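DNA polymerase II large subunit (Pyrococcus horikoshii, PDB 7OEC) carries a mini-intein, the part crystallised here, that probably excises itself by protein splicing from the DNA-synthesising polymerase chain. Local coordinates at residues N3-D8 against V94-L99; D77-F82 against E142-F147. The protein carries 2 engineered substitutions. All blocks are in the same frame, centred on the assembly; numbering follows the deposited sequence.

Interaction 1 (N3-D8 against V94-L99). Engineered in segment 3-8: A4 (natural residue Cys).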
ATOM      1  N   ASN A   3      -7.516   8.493   3.296  1.00 33.80           N
ATOM      2  CA  ASN A   3      -6.166   8.071   2.950  1.00 33.37           C
ATOM      3  C   ASN A   3      -6.234   7.082   1.800  1.00 27.91           C
ATOM      4  O   ASN A   3      -7.125   6.227   1.770  1.00 29.57           O
ATOM      5  CB  ASN A   3      -5.493   7.421   4.148  1.00 40.06           C
ATOM      6  CG  ASN A   3      -5.290   8.383   5.292  1.00 46.31           C
ATOM      7  OD1 ASN A   3      -5.146   9.602   5.111  1.00 47.73           O
ATOM      8  ND2 ASN A   3      -5.279   7.839   6.488  1.00 50.56           N
ATOM      9  N   ALA A   4      -5.337   7.228   0.821  1.00 23.94           N
ATOM     10  CA  ALA A   4      -5.468   6.398  -0.372  1.00 19.86           C
ATOM     11  C   ALA A   4      -4.142   6.374  -1.134  1.00 18.00           C
ATOM     12  O   ALA A   4      -3.178   7.055  -0.785  1.00 18.77           O
ATOM     13  CB  ALA A   4      -6.597   6.937  -1.264  1.00 23.30           C
ATOM     14  N   PHE A   5      -4.107   5.582  -2.188  1.00 18.23           N
ATOM     15  CA  PHE A   5      -3.010   5.467  -3.118  1.00 18.06           C
ATOM     16  C   PHE A   5      -3.512   5.774  -4.530  1.00 17.16           C
ATOM     17  O   PHE A   5      -4.697   5.596  -4.848  1.00 18.69           O
ATOM     18  CB  PHE A   5      -2.541   4.010  -3.169  1.00 18.66           C
ATOM     19  CG  PHE A   5      -2.052   3.424  -1.890  1.00 18.13           C
ATOM     20  CD1 PHE A   5      -0.771   3.632  -1.480  1.00 19.77           C
ATOM     21  CD2 PHE A   5      -2.835   2.588  -1.155  1.00 22.83           C
ATOM     22  CE1 PHE A   5      -0.278   3.048  -0.342  1.00 21.13           C
ATOM     23  CE2 PHE A   5      -2.333   1.980  -0.058  1.00 24.06           C
ATOM     24  CZ  PHE A   5      -1.052   2.204   0.352  1.00 21.87           C
ATOM     25  N   PRO A   6      -2.610   6.150  -5.422  1.00 16.33           N
ATOM     26  CA  PRO A   6      -2.972   6.221  -6.836  1.00 16.97           C
ATOM     27  C   PRO A   6      -3.317   4.839  -7.381  1.00 17.53           C
ATOM     28  O   PRO A   6      -2.779   3.819  -6.945  1.00 19.23           O
ATOM     29  CB  PRO A   6      -1.713   6.781  -7.499  1.00 21.18           C
ATOM     30  CG  PRO A   6      -0.660   6.672  -6.532  1.00 24.05           C
ATOM     31  CD  PRO A   6      -1.207   6.498  -5.171  1.00 19.11           C
ATOM     32  N   GLY A   7      -4.224   4.818  -8.355  1.00 18.95           N
ATOM     33  CA  GLY A   7      -4.683   3.565  -8.916  1.00 18.99           C
ATOM     34  C   GLY A   7      -3.611   2.742  -9.589  1.00 18.78           C
ATOM     35  O   GLY A   7      -3.788   1.530  -9.711  1.00 20.03           O
ATOM     36  N   ASP A   8      -2.518   3.359 -10.041  1.00 18.86           N
ATOM     37  CA  ASP A   8      -1.454   2.589 -10.678  1.00 20.56           C
ATOM     38  C   ASP A   8      -0.501   1.937  -9.680  1.00 19.61           C
ATOM     39  O   ASP A   8       0.417   1.231 -10.091  1.00 21.82           O
ATOM     40  CB  ASP A   8      -0.699   3.432 -11.713  1.00 24.96           C
ATOM     41  CG  ASP A   8       0.086   4.593 -11.117  1.00 32.60           C
ATOM     42  OD1 ASP A   8       0.082   4.759  -9.890  1.00 32.58           O
ATOM     43  OD2 ASP A   8       0.724   5.355 -11.910  1.00 39.52           O
ATOM     44  N   VAL A  94      -1.370  12.711   1.210  1.00 22.87           N
ATOM     45  CA  VAL A  94      -0.448  13.459   2.076  1.00 24.98           C
ATOM     46  C   VAL A  94      -0.476  12.967   3.513  1.00 24.85           C
ATOM     47  O   VAL A  94       0.537  13.083   4.206  1.00 25.79           O
ATOM     48  CB  VAL A  94      -0.719  14.972   2.017  1.00 31.87           C
ATOM     49  CG1 VAL A  94      -0.504  15.403   0.687  1.00 38.80           C
ATOM     50  CG2 VAL A  94      -2.101  15.311   2.482  1.00 32.27           C
ATOM     51  N   ASP A  95      -1.643  12.546   4.034  1.00 24.26           N
ATOM     52  CA  ASP A  95      -1.779  12.133   5.437  1.00 25.53           C
ATOM     53  C   ASP A  95      -1.792  10.623   5.611  1.00 23.99           C
ATOM     54  O   ASP A  95      -2.090  10.134   6.705  1.00 27.59           O
ATOM     55  CB  ASP A  95      -3.062  12.697   6.058  1.00 30.45           C
ATOM     56  CG  ASP A  95      -3.015  14.209   6.205  1.00 38.30           C
ATOM     57  OD1 ASP A  95      -1.909  14.751   6.378  1.00 39.49           O
ATOM     58  OD2 ASP A  95      -4.059  14.870   6.101  1.00 45.53           O
ATOM     59  N   HIS A  96      -1.496   9.887   4.558  1.00 21.42           N
ATOM     60  CA  HIS A  96      -1.573   8.446   4.609  1.00 19.58           C
ATOM     61  C   HIS A  96      -0.530   7.927   5.590  1.00 18.73           C
ATOM     62  O   HIS A  96       0.623   8.356   5.537  1.00 21.11           O
ATOM     63  CB  HIS A  96      -1.200   7.888   3.232  1.00 20.95           C
ATOM     64  CG  HIS A  96      -1.629   6.469   3.002  1.00 20.14           C
ATOM     65  ND1 HIS A  96      -0.998   5.377   3.567  1.00 20.64           N
ATOM     66  CD2 HIS A  96      -2.638   5.969   2.252  1.00 23.71           C
ATOM     67  CE1 HIS A  96      -1.601   4.267   3.168  1.00 21.00           C
ATOM     68  NE2 HIS A  96      -2.601   4.601   2.374  1.00 24.10           N
ATOM     69  N   PRO A  97      -0.865   6.959   6.422  1.00 20.06           N
ATOM     70  CA  PRO A  97       0.177   6.335   7.248  1.00 20.00           C
ATOM     71  C   PRO A  97       1.222   5.622   6.401  1.00 18.17           C
ATOM     72  O   PRO A  97       0.905   4.913   5.443  1.00 20.75           O
ATOM     73  CB  PRO A  97      -0.585   5.330   8.105  1.00 21.17           C
ATOM     74  CG  PRO A  97      -1.906   5.238   7.495  1.00 26.99           C
ATOM     75  CD  PRO A  97      -2.204   6.424   6.703  1.00 21.75           C
ATOM     76  N   VAL A  98       2.477   5.776   6.805  1.00 18.29           N
ATOM     77  CA  VAL A  98       3.627   5.150   6.169  1.00 17.93           C
ATOM     78  C   VAL A  98       4.433   4.518   7.289  1.00 17.67           C
ATOM     79  O   VAL A  98       4.622   5.127   8.349  1.00 21.96           O
ATOM     80  CB  VAL A  98       4.463   6.217   5.422  1.00 19.78           C
ATOM     81  CG1 VAL A  98       5.789   5.625   4.859  1.00 19.21           C
ATOM     82  CG2 VAL A  98       3.658   6.786   4.241  1.00 21.27           C
ATOM     83  N   LEU A  99       4.936   3.312   7.046  1.00 16.50           N
ATOM     84  CA  LEU A  99       5.766   2.612   8.018  1.00 16.61           C
ATOM     85  C   LEU A  99       7.236   2.811   7.700  1.00 15.75           C
ATOM     86  O   LEU A  99       7.681   2.525   6.588  1.00 17.56           O
ATOM     87  CB  LEU A  99       5.473   1.124   7.994  1.00 18.08           C
ATOM     88  CG  LEU A  99       4.033   0.805   8.335  1.00 21.61           C
ATOM     89  CD1 LEU A  99       3.851  -0.669   8.332  1.00 22.92           C
ATOM     90  CD2 LEU A  99       3.613   1.363   9.683  1.00 26.64           C
TER
HETATM   91  O   HOH W   1      -4.265  11.776   2.962  1.00 33.17           O
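N3 reaches across to the turn at H96 and is met along its whole length. Its CB lies 3.7 Å from H96 CD2, and its CG passes close to the H96 alpha carbon. OD1 is tied to D95 N through a water, donating to OD1 and accepting from N, while ND2 packs 3.4 Å from P97 CD. H96, with CG anti to the backbone N (chi1 -162°), brings its ring alongside A4 and F5. CD2 abuts A4 (engineered from Cys), 3.3 Å from A4 N, which lies in the ring plane. Next to CD2, NE2 sits over one face of the F5 ring, offset toward its rim, 3.5 Å from F5 CZ, the planes meeting obliquely at 48°. ND1 donates to P97 O (2.7 Å), a bond in the ring plane that fixes the ring's rotation; NE2 also makes a weak hydrogen bond to Q169 OXT. With an alanine at H96, the F5 face would probably lose its cover, P97 O its donor and the Q169 carboxylate its weak one. With T93 OG1 also bonded to A4 N, this is the TxxH motif of inteins, T93 to H96, set against the N-terminal splice junction; in relatives its histidine assists the first acyl shift.

Interaction 2 (D77-F82 against E142-F147)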
ATOM      1  N   ASP A  77      -6.439  15.502  -2.255  1.00 42.15           N
ATOM      2  CA  ASP A  77      -5.222  16.110  -1.771  1.00 43.24           C
ATOM      3  C   ASP A  77      -4.054  15.765  -2.686  1.00 36.74           C
ATOM      4  O   ASP A  77      -4.163  15.026  -3.667  1.00 34.22           O
ATOM      5  CB  ASP A  77      -5.026  15.862  -0.262  1.00 50.55           C
ATOM      6  CG  ASP A  77      -4.892  14.404   0.086  1.00 53.20           C
ATOM      7  OD1 ASP A  77      -3.888  13.835  -0.416  1.00 51.31           O
ATOM      8  OD2 ASP A  77      -5.725  13.856   0.875  1.00 52.87           O
ATOM      9  N   HIS A  78      -2.961  16.457  -2.440  1.00 32.72           N
ATOM     10  CA  HIS A  78      -1.747  16.161  -3.140  1.00 28.27           C
ATOM     11  C   HIS A  78      -1.306  14.766  -2.764  1.00 26.15           C
ATOM     12  O   HIS A  78      -1.719  14.169  -1.760  1.00 28.29           O
ATOM     13  CB  HIS A  78      -0.650  17.108  -2.688  1.00 32.03           C
ATOM     14  CG  HIS A  78      -0.779  18.488  -3.233  1.00 37.64           C
ATOM     15  ND1 HIS A  78      -1.966  19.188  -3.231  1.00 42.82           N
ATOM     16  CD2 HIS A  78       0.134  19.290  -3.830  1.00 40.53           C
ATOM     17  CE1 HIS A  78      -1.783  20.359  -3.813  1.00 45.45           C
ATOM     18  NE2 HIS A  78      -0.506  20.466  -4.138  1.00 40.70           N
ATOM     19  N   LEU A  79      -0.465  14.242  -3.587  1.00 20.17           N
ATOM     20  CA  LEU A  79       0.204  13.031  -3.206  1.00 20.17           C
ATOM     21  C   LEU A  79       1.622  13.378  -2.804  1.00 18.67           C
ATOM     22  O   LEU A  79       2.154  14.443  -3.123  1.00 20.04           O
ATOM     23  CB  LEU A  79       0.234  12.071  -4.380  1.00 23.02           C
ATOM     24  CG  LEU A  79      -1.081  11.632  -5.003  1.00 27.77           C
ATOM     25  CD1 LEU A  79      -0.792  10.809  -6.290  1.00 32.38           C
ATOM     26  CD2 LEU A  79      -1.864  10.818  -4.084  1.00 30.56           C
ATOM     27  N   ILE A  80       2.233  12.443  -2.097  1.00 19.79           N
ATOM     28  CA  ILE A  80       3.655  12.460  -1.809  1.00 17.50           C
ATOM     29  C   ILE A  80       4.275  11.236  -2.467  1.00 17.97           C
ATOM     30  O   ILE A  80       3.756  10.121  -2.338  1.00 19.73           O
ATOM     31  CB  ILE A  80       3.903  12.489  -0.290  1.00 21.60           C
ATOM     32  CG1 ILE A  80       3.271  13.768   0.298  1.00 26.19           C
ATOM     33  CG2 ILE A  80       5.391  12.450   0.015  1.00 24.09           C
ATOM     34  CD1 ILE A  80       3.439  13.844   1.743  1.00 28.05           C
ATOM     35  N   ARG A  81       5.371  11.449  -3.172  1.00 18.93           N
ATOM     36  CA  ARG A  81       6.132  10.380  -3.786  1.00 17.92           C
ATOM     37  C   ARG A  81       7.447  10.219  -3.044  1.00 18.80           C
ATOM     38  O   ARG A  81       8.176  11.192  -2.814  1.00 22.07           O
ATOM     39  CB  ARG A  81       6.399  10.703  -5.252  1.00 21.71           C
ATOM     40  CG  ARG A  81       7.211   9.642  -5.992  1.00 23.57           C
ATOM     41  CD  ARG A  81       7.405  10.101  -7.412  1.00 29.66           C
ATOM     42  NE  ARG A  81       8.378   9.299  -8.124  1.00 37.02           N
ATOM     43  CZ  ARG A  81       8.122   8.133  -8.694  1.00 44.02           C
ATOM     44  NH1 ARG A  81       6.894   7.592  -8.630  1.00 49.40           N
ATOM     45  NH2 ARG A  81       9.115   7.544  -9.368  1.00 40.89           N
ATOM     46  N   PHE A  82       7.733   8.992  -2.667  1.00 17.96           N
ATOM     47  CA  PHE A  82       8.972   8.603  -2.027  1.00 17.42           C
ATOM     48  C   PHE A  82       9.807   7.827  -3.023  1.00 17.97           C
ATOM     49  O   PHE A  82       9.347   6.816  -3.569  1.00 20.79           O
ATOM     50  CB  PHE A  82       8.645   7.708  -0.841  1.00 18.50           C
ATOM     51  CG  PHE A  82       7.782   8.376   0.164  1.00 18.87           C
ATOM     52  CD1 PHE A  82       8.321   9.305   1.033  1.00 21.52           C
ATOM     53  CD2 PHE A  82       6.436   8.114   0.204  1.00 21.08           C
ATOM     54  CE1 PHE A  82       7.550   9.965   1.923  1.00 22.45           C
ATOM     55  CE2 PHE A  82       5.625   8.725   1.160  1.00 22.49           C
ATOM     56  CZ  PHE A  82       6.185   9.664   2.028  1.00 22.65           C
ATOM     57  N   GLU A 142       0.930  17.187  -7.544  1.00 28.31           N
ATOM     58  CA  GLU A 142      -0.444  17.653  -7.674  1.00 29.37           C
ATOM     59  C   GLU A 142      -1.294  16.449  -8.054  1.00 29.99           C
ATOM     60  O   GLU A 142      -0.798  15.589  -8.786  1.00 30.61           O
ATOM     61  CB  GLU A 142      -0.509  18.694  -8.790  1.00 28.78           C
ATOM     62  CG  GLU A 142       0.004  20.083  -8.392  1.00 33.67           C
ATOM     63  CD  GLU A 142      -1.032  20.922  -7.685  1.00 37.10           C
ATOM     64  OE1 GLU A 142      -2.178  20.454  -7.494  1.00 38.27           O
ATOM     65  OE2 GLU A 142      -0.706  22.067  -7.311  1.00 42.32           O
ATOM     66  N   PRO A 143      -2.519  16.314  -7.542  1.00 29.20           N
ATOM     67  CA  PRO A 143      -3.276  15.111  -7.844  1.00 30.53           C
ATOM     68  C   PRO A 143      -3.412  14.962  -9.346  1.00 30.27           C
ATOM     69  O   PRO A 143      -3.868  15.891 -10.023  1.00 28.44           O
ATOM     70  CB  PRO A 143      -4.640  15.340  -7.171  1.00 31.08           C
ATOM     71  CG  PRO A 143      -4.709  16.889  -6.998  1.00 30.22           C
ATOM     72  CD  PRO A 143      -3.288  17.242  -6.682  1.00 27.01           C
ATOM     73  N   PRO A 144      -3.024  13.819  -9.905  1.00 29.15           N
ATOM     74  CA  PRO A 144      -2.966  13.648 -11.376  1.00 27.29           C
ATOM     75  C   PRO A 144      -4.090  12.849 -12.045  1.00 30.41           C
ATOM     76  O   PRO A 144      -4.065  12.669 -13.286  1.00 32.43           O
ATOM     77  CB  PRO A 144      -1.664  12.866 -11.501  1.00 29.52           C
ATOM     78  CG  PRO A 144      -1.680  11.994 -10.297  1.00 30.77           C
ATOM     79  CD  PRO A 144      -2.193  12.833  -9.199  1.00 30.91           C
ATOM     80  N   GLU A 145      -5.042  12.349 -11.265  1.00 29.06           N
ATOM     81  CA  GLU A 145      -6.162  11.563 -11.740  1.00 26.54           C
ATOM     82  C   GLU A 145      -7.335  11.961 -10.878  1.00 25.67           C
ATOM     83  O   GLU A 145      -7.149  12.464  -9.767  1.00 29.20           O
ATOM     84  CB  GLU A 145      -5.915  10.072 -11.485  1.00 31.81           C
ATOM     85  CG  GLU A 145      -4.702   9.535 -12.182  1.00 38.49           C
ATOM     86  CD  GLU A 145      -4.922   9.416 -13.652  1.00 45.96           C
ATOM     87  OE1 GLU A 145      -3.895   9.152 -14.327  1.00 49.48           O
ATOM     88  OE2 GLU A 145      -6.102   9.592 -14.102  1.00 51.17           O
ATOM     89  N   ASP A 146      -8.535  11.662 -11.371  1.00 25.27           N
ATOM     90  CA  ASP A 146      -9.747  12.066 -10.680  1.00 24.33           C
ATOM     91  C   ASP A 146     -10.079  11.210  -9.468  1.00 21.82           C
ATOM     92  O   ASP A 146     -10.819  11.677  -8.602  1.00 24.05           O
ATOM     93  CB  ASP A 146     -10.927  12.015 -11.642  1.00 27.88           C
ATOM     94  CG  ASP A 146     -11.063  13.271 -12.485  1.00 31.86           C
ATOM     95  OD1 ASP A 146     -10.625  14.352 -12.033  1.00 36.51           O
ATOM     96  OD2 ASP A 146     -11.641  13.164 -13.598  1.00 32.25           O
ATOM     97  N   PHE A 147      -9.554   9.992  -9.378  1.00 21.24           N
ATOM     98  CA  PHE A 147      -9.878   9.066  -8.305  1.00 19.90           C
ATOM     99  C   PHE A 147      -8.622   8.442  -7.732  1.00 19.41           C
ATOM    100  O   PHE A 147      -7.616   8.266  -8.423  1.00 21.94           O
ATOM    101  CB  PHE A 147     -10.773   7.948  -8.804  1.00 21.63           C
ATOM    102  CG  PHE A 147     -12.104   8.434  -9.239  1.00 22.40           C
ATOM    103  CD1 PHE A 147     -13.078   8.715  -8.295  1.00 24.81           C
ATOM    104  CD2 PHE A 147     -12.382   8.727 -10.558  1.00 25.80           C
ATOM    105  CE1 PHE A 147     -14.281   9.273  -8.680  1.00 27.60           C
ATOM    106  CE2 PHE A 147     -13.615   9.270 -10.913  1.00 28.59           C
ATOM    107  CZ  PHE A 147     -14.531   9.537  -9.991  1.00 29.10           C
TER
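H78 and E142 lie side by side and point the same way, the carboxylate alongside the imidazole with the two planes 45° apart. H78 NE2 comes 3.6 Å from E142 OE2, and H78 CE1 is 3.7 Å from E142 OE1, so both carboxylate oxygens border the ring, at van der Waals range rather than in a bond. A bend at chi2 (-83°) folds the E142 chain back to bring this group round, since its CB starts off away from 77-82. One face of the H78 ring has P143 CD near its rim, 4.1 Å above the plane, and E142 CA beside it. P143 also leans its CB on the carbonyl oxygen D77 O, 3.6 Å away. Further along, L79, itself buried, sets CD1 3.8 Å from P144 CD, the two side chains crossing at about a right angle; this is the apolar end of an otherwise superficial contact. Neighbouring molecules in the crystal touch H78, E142 and both prolines, and may influence the outer geometry. The next shell holds the backbones in place: L79 pairs with I141 and R81 with E139. The contact thus lies where strands 79-84 and 130-141, antiparallel neighbours in a four-stranded sheet, fray into loops, with strand 89-93 flanking 79-84 and the chain continuing from 142-147 into strand 147-153.

From the N terminus the chain runs through 3-8, then 77-82, 94-99 and 142-147, so the two loops cross: interaction 1 closes the 85 residues after the first segment, and interaction 2 the 59 residues between 82 and 142. Interaction 1 fastens the N-terminal splice junction to the loop leading into strand 97-102; interaction 2 joins the start of strand 79-84 to the loop linking strand 130-141 with 147-153, which pairs with strand 5-6 near the junction. Their centres are about 9 Å apart. They touch directly, V94 N probably hydrogen-bonding D77 OD1 at 3.2 Å, while V98 packs on F82.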